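Long-range contacts in N-acylhomoserine lactone dependent regulatory protein (Burkholderia cenocepacia, PDB 5L10), which probably acts as a LuxR-family transcription factor that answers N-acylhomoserine lactone signals, this chain being its autoinducer-binding domain: residues Phe38-Tyr43 against Asn61-Trp66; Arg46-Leu51 against Ala126-Val131; Val76-Ile81 against Thr103-Asp108. All blocks are in the same frame, centred on the assembly; numbering follows the deposited sequence.

Contact 1: residues Phe38-Tyr43 against Asn61-Trp66; sequences FRYCVY and NHPREW
The side-chain carbonyl of N61 accepts from the backbone of C41: N of C41 lies 2.6 Å from OD1 of N61, in the carbonyl plane on a lone pair, with the N-H pointing almost straight at it (166°). In return the backbone N of N61 donates to O of C41 at 3.2 Å, tilted from the carbonyl plane. Both backbone polar atoms of C41 are therefore met by one residue. The torsion at N61 (chi1 54°) sets the amide between its own backbone N and carbonyl carbon and turns it back toward the strand. Asparagine suits the place because its short side chain supplies the acceptor that the backbone carbonyl no longer gives. That carbonyl has swung aside, and O of N61 lies in plane at the edge of the Y40 ring, 3.3 Å from CD1. The ring itself is sandwiched: CD of P63 sits over one face, 3.5 Å from CE1, and the aliphatic CG of R39 covers the opposite face. R39 and Y40 form a classic beta bulge facing V135. V42 meets H62 at about a right angle, CG2 lying 3.6 Å from CB of H62, while NE2 of H62 is hydrogen-bonded to E67. P63 takes the N-cap position of helix 64-72. Backbone hydrogen bonds join Y43 to V59 and Y40 to V135, so strand 40-46 is paired on both sides. The chemistry implies that N61 prolongs the strand pairing by one step, its side-chain OD1 standing in for the backbone acceptor, as the chain turns into the helix.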
loop_
_atom_site.group_PDB
_atom_site.type_symbol
_atom_site.label_atom_id
_atom_site.label_comp_id
_atom_site.label_asym_id
_atom_site.label_seq_id
_atom_site.Cartn_x
_atom_site.Cartn_y
_atom_site.Cartn_z
ATOM N N PHE A 38 -12.462 -10.579 10.049
ATOM C CA PHE A 38 -13.215 -9.335 9.911
ATOM C C PHE A 38 -14.526 -9.632 9.195
ATOM O O PHE A 38 -14.529 -9.950 8.002
ATOM C CB PHE A 38 -12.407 -8.289 9.147
ATOM C CG PHE A 38 -11.122 -7.912 9.815
ATOM C CD1 PHE A 38 -11.116 -7.032 10.884
ATOM C CD2 PHE A 38 -9.917 -8.434 9.373
ATOM C CE1 PHE A 38 -9.934 -6.680 11.502
ATOM C CE2 PHE A 38 -8.731 -8.088 9.987
ATOM C CZ PHE A 38 -8.738 -7.210 11.052
ATOM N N ARG A 39 -15.639 -9.517 9.921
ATOM C CA ARG A 39 -16.939 -9.796 9.321
ATOM C C ARG A 39 -17.266 -8.804 8.214
ATOM O O ARG A 39 -17.880 -9.168 7.204
ATOM C CB ARG A 39 -18.029 -9.769 10.391
ATOM C CG ARG A 39 -19.419 -9.621 9.816
ATOM C CD ARG A 39 -20.473 -10.120 10.754
ATOM N NE ARG A 39 -21.799 -9.957 10.176
ATOM C CZ ARG A 39 -22.877 -10.603 10.601
ATOM N NH1 ARG A 39 -22.777 -11.463 11.604
ATOM N NH2 ARG A 39 -24.050 -10.395 10.020
ATOM N N TYR A 40 -16.853 -7.551 8.377
ATOM C CA TYR A 40 -17.226 -6.480 7.466
ATOM C C TYR A 40 -15.997 -5.886 6.791
ATOM O O TYR A 40 -14.961 -5.670 7.429
ATOM C CB TYR A 40 -17.981 -5.394 8.206
ATOM C CG TYR A 40 -19.305 -5.846 8.774
ATOM C CD1 TYR A 40 -20.380 -6.116 7.941
ATOM C CD2 TYR A 40 -19.488 -5.975 10.148
ATOM C CE1 TYR A 40 -21.601 -6.514 8.456
ATOM C CE2 TYR A 40 -20.706 -6.363 10.671
ATOM C CZ TYR A 40 -21.756 -6.634 9.820
ATOM O OH TYR A 40 -22.968 -7.030 10.332
ATOM N N CYS A 41 -16.132 -5.612 5.496
ATOM C CA CYS A 41 -15.058 -5.055 4.684
ATOM C C CYS A 41 -15.641 -3.948 3.821
ATOM O O CYS A 41 -16.504 -4.208 2.977
ATOM C CB CYS A 41 -14.412 -6.138 3.815
ATOM S SG CYS A 41 -13.264 -5.502 2.592
ATOM N N VAL A 42 -15.181 -2.720 4.035
ATOM C CA VAL A 42 -15.743 -1.541 3.389
ATOM C C VAL A 42 -14.615 -0.761 2.734
ATOM O O VAL A 42 -13.531 -0.621 3.312
ATOM C CB VAL A 42 -16.494 -0.649 4.400
ATOM C CG1 VAL A 42 -17.228 0.476 3.688
ATOM C CG2 VAL A 42 -17.449 -1.474 5.241
ATOM N N TYR A 43 -14.870 -0.243 1.531
ATOM C CA TYR A 43 -13.915 0.621 0.851
ATOM C C TYR A 43 -14.597 1.917 0.449
ATOM O O TYR A 43 -15.700 1.897 -0.105
ATOM C CB TYR A 43 -13.306 -0.047 -0.385
ATOM C CG TYR A 43 -12.030 0.635 -0.816
ATOM C CD1 TYR A 43 -10.833 0.372 -0.165
ATOM C CD2 TYR A 43 -12.025 1.565 -1.850
ATOM C CE1 TYR A 43 -9.661 1.002 -0.540
ATOM C CE2 TYR A 43 -10.856 2.201 -2.232
ATOM C CZ TYR A 43 -9.677 1.912 -1.573
ATOM O OH TYR A 43 -8.508 2.535 -1.940
ATOM N N ASN A 61 -19.527 -4.917 2.234
ATOM C CA ASN A 61 -20.540 -5.821 2.762
ATOM C C ASN A 61 -21.055 -5.374 4.126
ATOM O O ASN A 61 -21.555 -6.200 4.897
ATOM C CB ASN A 61 -19.997 -7.252 2.838
ATOM C CG ASN A 61 -18.694 -7.353 3.607
ATOM O OD1 ASN A 61 -18.352 -6.478 4.400
ATOM N ND2 ASN A 61 -17.957 -8.433 3.373
ATOM N N HIS A 62 -20.934 -4.085 4.435
ATOM C CA HIS A 62 -21.449 -3.506 5.665
ATOM C C HIS A 62 -22.976 -3.573 5.686
ATOM O O HIS A 62 -23.611 -3.802 4.655
ATOM C CB HIS A 62 -20.981 -2.058 5.780
ATOM C CG HIS A 62 -21.317 -1.231 4.580
ATOM N ND1 HIS A 62 -20.573 -1.271 3.421
ATOM C CD2 HIS A 62 -22.329 -0.361 4.347
ATOM C CE1 HIS A 62 -21.105 -0.454 2.529
ATOM N NE2 HIS A 62 -22.172 0.111 3.067
ATOM N N PRO A 63 -23.594 -3.376 6.854
ATOM C CA PRO A 63 -25.058 -3.292 6.902
ATOM C C PRO A 63 -25.566 -2.122 6.076
ATOM O O PRO A 63 -25.035 -1.011 6.143
ATOM C CB PRO A 63 -25.355 -3.091 8.392
ATOM C CG PRO A 63 -24.174 -3.645 9.084
ATOM C CD PRO A 63 -23.012 -3.327 8.205
ATOM N N ARG A 64 -26.613 -2.387 5.294
ATOM C CA ARG A 64 -27.177 -1.344 4.446
ATOM C C ARG A 64 -27.722 -0.190 5.278
ATOM O O ARG A 64 -27.586 0.978 4.896
ATOM C CB ARG A 64 -28.268 -1.936 3.556
ATOM C CG ARG A 64 -28.499 -1.168 2.270
ATOM C CD ARG A 64 -29.261 -2.016 1.264
ATOM N NE ARG A 64 -28.859 -3.421 1.318
ATOM C CZ ARG A 64 -27.798 -3.926 0.693
ATOM N NH1 ARG A 64 -27.018 -3.142 -0.038
ATOM N NH2 ARG A 64 -27.516 -5.218 0.804
ATOM N N GLU A 65 -28.332 -0.495 6.426
ATOM C CA GLU A 65 -28.904 0.564 7.250
ATOM C C GLU A 65 -27.824 1.468 7.834
ATOM O O GLU A 65 -28.078 2.654 8.078
ATOM C CB GLU A 65 -29.773 -0.043 8.354
ATOM C CG GLU A 65 -30.392 0.970 9.317
ATOM C CD GLU A 65 -31.487 1.827 8.698
ATOM O OE1 GLU A 65 -31.915 1.541 7.559
ATOM O OE2 GLU A 65 -31.923 2.792 9.363
ATOM N N TRP A 66 -26.613 0.946 8.044
ATOM C CA TRP A 66 -25.527 1.804 8.511
ATOM C C TRP A 66 -25.147 2.831 7.454
ATOM O O TRP A 66 -24.987 4.018 7.759
ATOM C CB TRP A 66 -24.306 0.973 8.895
ATOM C CG TRP A 66 -23.132 1.831 9.275
ATOM C CD1 TRP A 66 -22.953 2.503 10.452
ATOM C CD2 TRP A 66 -21.979 2.114 8.473
ATOM N NE1 TRP A 66 -21.759 3.183 10.433
ATOM C CE2 TRP A 66 -21.142 2.960 9.231
ATOM C CE3 TRP A 66 -21.573 1.735 7.191
ATOM C CZ2 TRP A 66 -19.922 3.432 8.746
ATOM C CZ3 TRP A 66 -20.361 2.204 6.712
ATOM C CH2 TRP A 66 -19.551 3.042 7.488
#

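Contact 2: residues Arg46-Leu51 against Ala126-Val131; sequences RRTLPL and AGNLGV
The backbone N of R46 donates to O of L129 at 2.7 Å, the shortest polar bond between the two segments, and N of L129 returns the favour to O of R46 at 2.9 Å. Both bonds are nearly straight, and together they make R46 and L129 a hydrogen-bonded antiparallel pair. One residue on, the backbone pairing gives way to a side chain: OD1 of N128 accepts from N of T48 at 3.1 Å, the donor lying in the carbonyl plane. With CG of N128 beside its own backbone N (chi1 -59°), the amide is laid across toward the chain at R47 and T48, OD1 coming 3.3 Å from CA of R47. Asparagine fits because it carries an acceptor at just this reach, while its own backbone N is weakly bonded to D124. T48 crosses N128 at about a right angle and places its methyl CG2 3.6 Å from O of A126. Next to it G127 has a positive phi (97°), and at its backbone angles a side chain would press on the preceding carbonyl, so glycine suits the bend. The side chains of R46 and L129 leave on the same face of the sheet, the one covered by helix 80-87, where R46 touches I82 and L129 touches A86. R47 turns the other way and gives NH2 to O of A169. T48 to L51 then form a type I turn. This is the end of an antiparallel strand pair, closed by an asparagine side chain, in the five-stranded sheet of the autoinducer-binding domain, where strand 40-46 ends and strand 129-136 begins.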
loop_
_atom_site.group_PDB
_atom_site.type_symbol
_atom_site.label_atom_id
_atom_site.label_comp_id
_atom_site.label_asym_id
_atom_site.label_seq_id
_atom_site.Cartn_x
_atom_site.Cartn_y
_atom_site.Cartn_z
ATOM N N ARG A 46 -12.926 8.846 -1.750
ATOM C CA ARG A 46 -13.269 10.255 -1.595
ATOM C C ARG A 46 -12.443 11.065 -2.584
ATOM O O ARG A 46 -11.208 11.038 -2.539
ATOM C CB ARG A 46 -13.028 10.737 -0.165
ATOM C CG ARG A 46 -13.749 12.036 0.154
ATOM C CD ARG A 46 -13.402 12.561 1.538
ATOM N NE ARG A 46 -12.021 13.029 1.609
ATOM C CZ ARG A 46 -11.560 13.862 2.538
ATOM N NH1 ARG A 46 -10.287 14.233 2.524
ATOM N NH2 ARG A 46 -12.375 14.333 3.473
ATOM N N ARG A 47 -13.123 11.784 -3.468
ATOM C CA ARG A 47 -12.486 12.454 -4.590
ATOM C C ARG A 47 -12.157 13.906 -4.266
ATOM O O ARG A 47 -12.850 14.565 -3.484
ATOM C CB ARG A 47 -13.386 12.376 -5.820
ATOM C CG ARG A 47 -14.047 11.019 -5.972
ATOM C CD ARG A 47 -14.888 10.953 -7.226
ATOM N NE ARG A 47 -14.074 10.730 -8.415
ATOM C CZ ARG A 47 -14.049 9.590 -9.098
ATOM N NH1 ARG A 47 -14.805 8.570 -8.713
ATOM N NH2 ARG A 47 -13.274 9.474 -10.169
ATOM N N THR A 48 -11.087 14.399 -4.896
ATOM C CA THR A 48 -10.576 15.731 -4.601
ATOM C C THR A 48 -11.273 16.811 -5.423
ATOM O O THR A 48 -11.340 17.968 -4.990
ATOM C CB THR A 48 -9.058 15.760 -4.838
ATOM O OG1 THR A 48 -8.465 16.839 -4.103
ATOM C CG2 THR A 48 -8.726 15.914 -6.325
ATOM N N LEU A 49 -11.818 16.454 -6.583
ATOM C CA LEU A 49 -12.387 17.420 -7.517
ATOM C C LEU A 49 -13.738 18.014 -7.111
ATOM O O LEU A 49 -14.015 19.161 -7.484
ATOM C CB LEU A 49 -12.507 16.795 -8.908
ATOM C CG LEU A 49 -11.272 16.927 -9.803
ATOM C CD1 LEU A 49 -11.660 16.719 -11.256
ATOM C CD2 LEU A 49 -10.581 18.277 -9.610
ATOM N N PRO A 50 -14.617 17.298 -6.392
ATOM C CA PRO A 50 -15.880 17.931 -5.965
ATOM C C PRO A 50 -15.706 19.209 -5.149
ATOM O O PRO A 50 -16.662 19.990 -5.064
ATOM C CB PRO A 50 -16.559 16.832 -5.136
ATOM C CG PRO A 50 -16.042 15.566 -5.688
ATOM C CD PRO A 50 -14.639 15.839 -6.150
ATOM N N LEU A 51 -14.530 19.439 -4.549
ATOM C CA LEU A 51 -14.153 20.632 -3.778
ATOM C C LEU A 51 -15.279 21.278 -2.971
ATOM O O LEU A 51 -15.155 21.440 -1.751
ATOM C CB LEU A 51 -13.507 21.686 -4.697
ATOM C CG LEU A 51 -13.988 22.097 -6.099
ATOM C CD1 LEU A 51 -15.001 23.238 -6.065
ATOM C CD2 LEU A 51 -12.796 22.477 -6.979
ATOM N N ALA A 126 -4.082 11.238 -8.866
ATOM C CA ALA A 126 -4.948 12.404 -8.995
ATOM C C ALA A 126 -5.221 13.102 -7.668
ATOM O O ALA A 126 -5.833 14.176 -7.670
ATOM C CB ALA A 126 -6.276 12.000 -9.638
ATOM N N GLY A 127 -4.796 12.528 -6.546
ATOM C CA GLY A 127 -5.040 13.112 -5.245
ATOM C C GLY A 127 -6.238 12.557 -4.508
ATOM O O GLY A 127 -6.534 13.027 -3.402
ATOM N N ASN A 128 -6.936 11.579 -5.076
ATOM C CA ASN A 128 -8.078 10.992 -4.396
ATOM C C ASN A 128 -7.623 10.183 -3.186
ATOM O O ASN A 128 -6.496 9.686 -3.128
ATOM C CB ASN A 128 -8.871 10.102 -5.351
ATOM C CG ASN A 128 -9.389 10.856 -6.552
ATOM O OD1 ASN A 128 -9.800 12.012 -6.444
ATOM N ND2 ASN A 128 -9.363 10.210 -7.711
ATOM N N LEU A 129 -8.516 10.060 -2.212
ATOM C CA LEU A 129 -8.265 9.285 -1.004
ATOM C C LEU A 129 -9.128 8.033 -1.035
ATOM O O LEU A 129 -10.352 8.122 -1.197
ATOM C CB LEU A 129 -8.559 10.109 0.250
ATOM C CG LEU A 129 -8.419 9.361 1.578
ATOM C CD1 LEU A 129 -7.003 8.810 1.758
ATOM C CD2 LEU A 129 -8.798 10.229 2.760
ATOM N N GLY A 130 -8.490 6.875 -0.895
ATOM C CA GLY A 130 -9.182 5.608 -0.776
ATOM C C GLY A 130 -8.900 4.998 0.589
ATOM O O GLY A 130 -7.748 4.939 1.027
ATOM N N VAL A 131 -9.967 4.570 1.256
ATOM C CA VAL A 131 -9.891 4.084 2.627
ATOM C C VAL A 131 -10.430 2.663 2.660
ATOM O O VAL A 131 -11.605 2.434 2.344
ATOM C CB VAL A 131 -10.677 4.986 3.589
ATOM C CG1 VAL A 131 -10.702 4.375 4.980
ATOM C CG2 VAL A 131 -10.062 6.373 3.617
#

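Contact 3: residues Val76-Ile81 against Thr103-Asp108; sequences VTIDPI and TAFWHD
P80 sets its CD over the centre of the F105 ring, 3.4 Å from the centroid and only 9° off the normal, a CH-pi contact. The same proline faces W106, its CG 4.0 Å from NE1 of W106, so that the two aromatic side chains, the CD2 edge of F105 set against one face of the indole, make a hollow that the pyrrolidine fills. I81 closes it farther along, with CG1 3.6 Å from CH2 of W106 and CD1 near the plane at the edge of F105. The methyl CD1 of I78 brushes CB of F105. With chi1 of 178°, F105 swings its ring out from helix 103-111 toward the other segment, and Y75 meets that ring edge-to-face. The carboxylate of D79 crosses it obliquely, OD1 3.5 Å from CZ of F105. D79 is also the N-cap of helix 80-87: OD1 accepts weakly from N of I81, while OD2 is hydrogen-bonded to Y70 and weakly to a glycerol. Aspartate followed by proline here is a LuxR-family feature; in relatives the aspartate binds the lactone's amide N-H, as D79 probably does. Apolar packing thus carries this contact, while Y70 and I81 orient the buried carboxylate.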
loop_
_atom_site.group_PDB
_atom_site.type_symbol
_atom_site.label_atom_id
_atom_site.label_comp_id
_atom_site.label_asym_id
_atom_site.label_seq_id
_atom_site.Cartn_x
_atom_site.Cartn_y
_atom_site.Cartn_z
ATOM N N VAL A 76 -20.072 11.959 6.121
ATOM C CA VAL A 76 -18.852 12.181 5.347
ATOM C C VAL A 76 -18.211 13.508 5.731
ATOM O O VAL A 76 -16.987 13.670 5.631
ATOM C CB VAL A 76 -19.148 12.109 3.834
ATOM C CG1 VAL A 76 -20.109 13.219 3.413
ATOM C CG2 VAL A 76 -17.855 12.189 3.034
ATOM N N THR A 77 -19.014 14.466 6.197
ATOM C CA THR A 77 -18.481 15.769 6.576
ATOM C C THR A 77 -17.569 15.665 7.793
ATOM O O THR A 77 -16.561 16.375 7.887
ATOM C CB THR A 77 -19.636 16.734 6.846
ATOM O OG1 THR A 77 -20.355 16.966 5.629
ATOM C CG2 THR A 77 -19.129 18.063 7.394
ATOM N N ILE A 78 -17.890 14.767 8.723
ATOM C CA ILE A 78 -17.248 14.754 10.033
ATOM C C ILE A 78 -16.722 13.368 10.386
ATOM O O ILE A 78 -16.504 13.066 11.564
ATOM C CB ILE A 78 -18.232 15.254 11.110
ATOM C CG1 ILE A 78 -19.589 14.551 10.980
ATOM C CG2 ILE A 78 -18.415 16.758 11.001
ATOM C CD1 ILE A 78 -19.691 13.219 11.706
ATOM N N ASP A 79 -16.518 12.516 9.380
ATOM C CA ASP A 79 -16.085 11.141 9.620
ATOM C C ASP A 79 -14.760 11.119 10.376
ATOM O O ASP A 79 -13.719 11.493 9.822
ATOM C CB ASP A 79 -15.960 10.378 8.299
ATOM C CG ASP A 79 -15.836 8.870 8.493
ATOM O OD1 ASP A 79 -15.149 8.422 9.437
ATOM O OD2 ASP A 79 -16.427 8.125 7.685
ATOM N N PRO A 80 -14.760 10.667 11.633
ATOM C CA PRO A 80 -13.520 10.690 12.425
ATOM C C PRO A 80 -12.453 9.761 11.890
ATOM O O PRO A 80 -11.259 10.072 11.999
ATOM C CB PRO A 80 -13.983 10.256 13.824
ATOM C CG PRO A 80 -15.491 10.259 13.777
ATOM C CD PRO A 80 -15.872 10.041 12.359
ATOM N N ILE A 81 -12.845 8.620 11.324
ATOM C CA ILE A 81 -11.869 7.701 10.751
ATOM C C ILE A 81 -11.172 8.343 9.557
ATOM O O ILE A 81 -9.949 8.253 9.411
ATOM C CB ILE A 81 -12.544 6.376 10.361
ATOM C CG1 ILE A 81 -13.212 5.741 11.578
ATOM C CG2 ILE A 81 -11.529 5.426 9.759
ATOM C CD1 ILE A 81 -14.175 4.631 11.220
ATOM N N THR A 103 -19.935 11.833 19.048
ATOM C CA THR A 103 -20.800 10.900 19.761
ATOM C C THR A 103 -21.853 10.297 18.840
ATOM O O THR A 103 -22.117 9.090 18.898
ATOM C CB THR A 103 -21.454 11.607 20.945
ATOM O OG1 THR A 103 -20.443 12.262 21.722
ATOM C CG2 THR A 103 -22.189 10.608 21.825
ATOM N N ALA A 104 -22.453 11.115 17.971
ATOM C CA ALA A 104 -23.490 10.608 17.078
ATOM C C ALA A 104 -22.929 9.595 16.088
ATOM O O ALA A 104 -23.591 8.604 15.763
ATOM C CB ALA A 104 -24.157 11.764 16.335
ATOM N N PHE A 105 -21.709 9.825 15.600
ATOM C CA PHE A 105 -21.119 8.924 14.614
ATOM C C PHE A 105 -20.902 7.536 15.204
ATOM O O PHE A 105 -21.397 6.533 14.675
ATOM C CB PHE A 105 -19.803 9.511 14.102
ATOM C CG PHE A 105 -19.090 8.641 13.107
ATOM C CD1 PHE A 105 -19.357 8.751 11.753
ATOM C CD2 PHE A 105 -18.138 7.724 13.524
ATOM C CE1 PHE A 105 -18.694 7.960 10.833
ATOM C CE2 PHE A 105 -17.472 6.928 12.609
ATOM C CZ PHE A 105 -17.750 7.048 11.262
ATOM N N TRP A 106 -20.164 7.460 16.313
ATOM C CA TRP A 106 -19.861 6.169 16.917
ATOM C C TRP A 106 -21.108 5.487 17.469
ATOM O O TRP A 106 -21.160 4.253 17.527
ATOM C CB TRP A 106 -18.811 6.347 18.012
ATOM C CG TRP A 106 -17.482 6.818 17.492
ATOM C CD1 TRP A 106 -16.856 7.997 17.781
ATOM C CD2 TRP A 106 -16.618 6.118 16.586
ATOM N NE1 TRP A 106 -15.656 8.072 17.115
ATOM C CE2 TRP A 106 -15.486 6.931 16.376
ATOM C CE3 TRP A 106 -16.693 4.883 15.933
ATOM C CZ2 TRP A 106 -14.438 6.548 15.538
ATOM C CZ3 TRP A 106 -15.653 4.506 15.103
ATOM C CH2 TRP A 106 -14.539 5.335 14.914
ATOM N N HIS A 107 -22.115 6.267 17.879
ATOM C CA HIS A 107 -23.372 5.688 18.350
ATOM C C HIS A 107 -24.007 4.813 17.277
ATOM O O HIS A 107 -24.360 3.655 17.527
ATOM C CB HIS A 107 -24.325 6.807 18.777
ATOM C CG HIS A 107 -25.742 6.364 18.979
ATOM N ND1 HIS A 107 -26.186 5.803 20.157
ATOM C CD2 HIS A 107 -26.819 6.416 18.158
ATOM C CE1 HIS A 107 -27.473 5.521 20.051
ATOM N NE2 HIS A 107 -27.881 5.883 18.848
ATOM N N ASP A 108 -24.144 5.352 16.064
ATOM C CA ASP A 108 -24.734 4.590 14.970
ATOM C C ASP A 108 -23.836 3.430 14.547
ATOM O O ASP A 108 -24.329 2.346 14.220
ATOM C CB ASP A 108 -25.017 5.519 13.790
ATOM C CG ASP A 108 -26.175 6.457 14.056
ATOM O OD1 ASP A 108 -27.203 5.993 14.596
ATOM O OD2 ASP A 108 -26.063 7.658 13.730
#

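Contacts 1 and 2 both reach strands 40-46 and 129-136, neighbours in one sheet. Their centres are about 21 Å apart, yet CD1 of Y43 in contact 1 packs 3.3 Å from O of V131 in contact 2. Contact 3 lies within the chain loop that contact 2 closes, about 19 Å from it between centres, with nearest atoms about 5 Å apart. Centres of contacts 1 and 3 are about 15 Å apart, and CD1 of W66 comes 4.0 Å from O of D108. Glycerol lies about 4 Å from the side chain of V42 and about 3 Å from that of D79, consistent with the pocket that holds the acylhomoserine lactone in LuxR-type receptors, between sheet and helices.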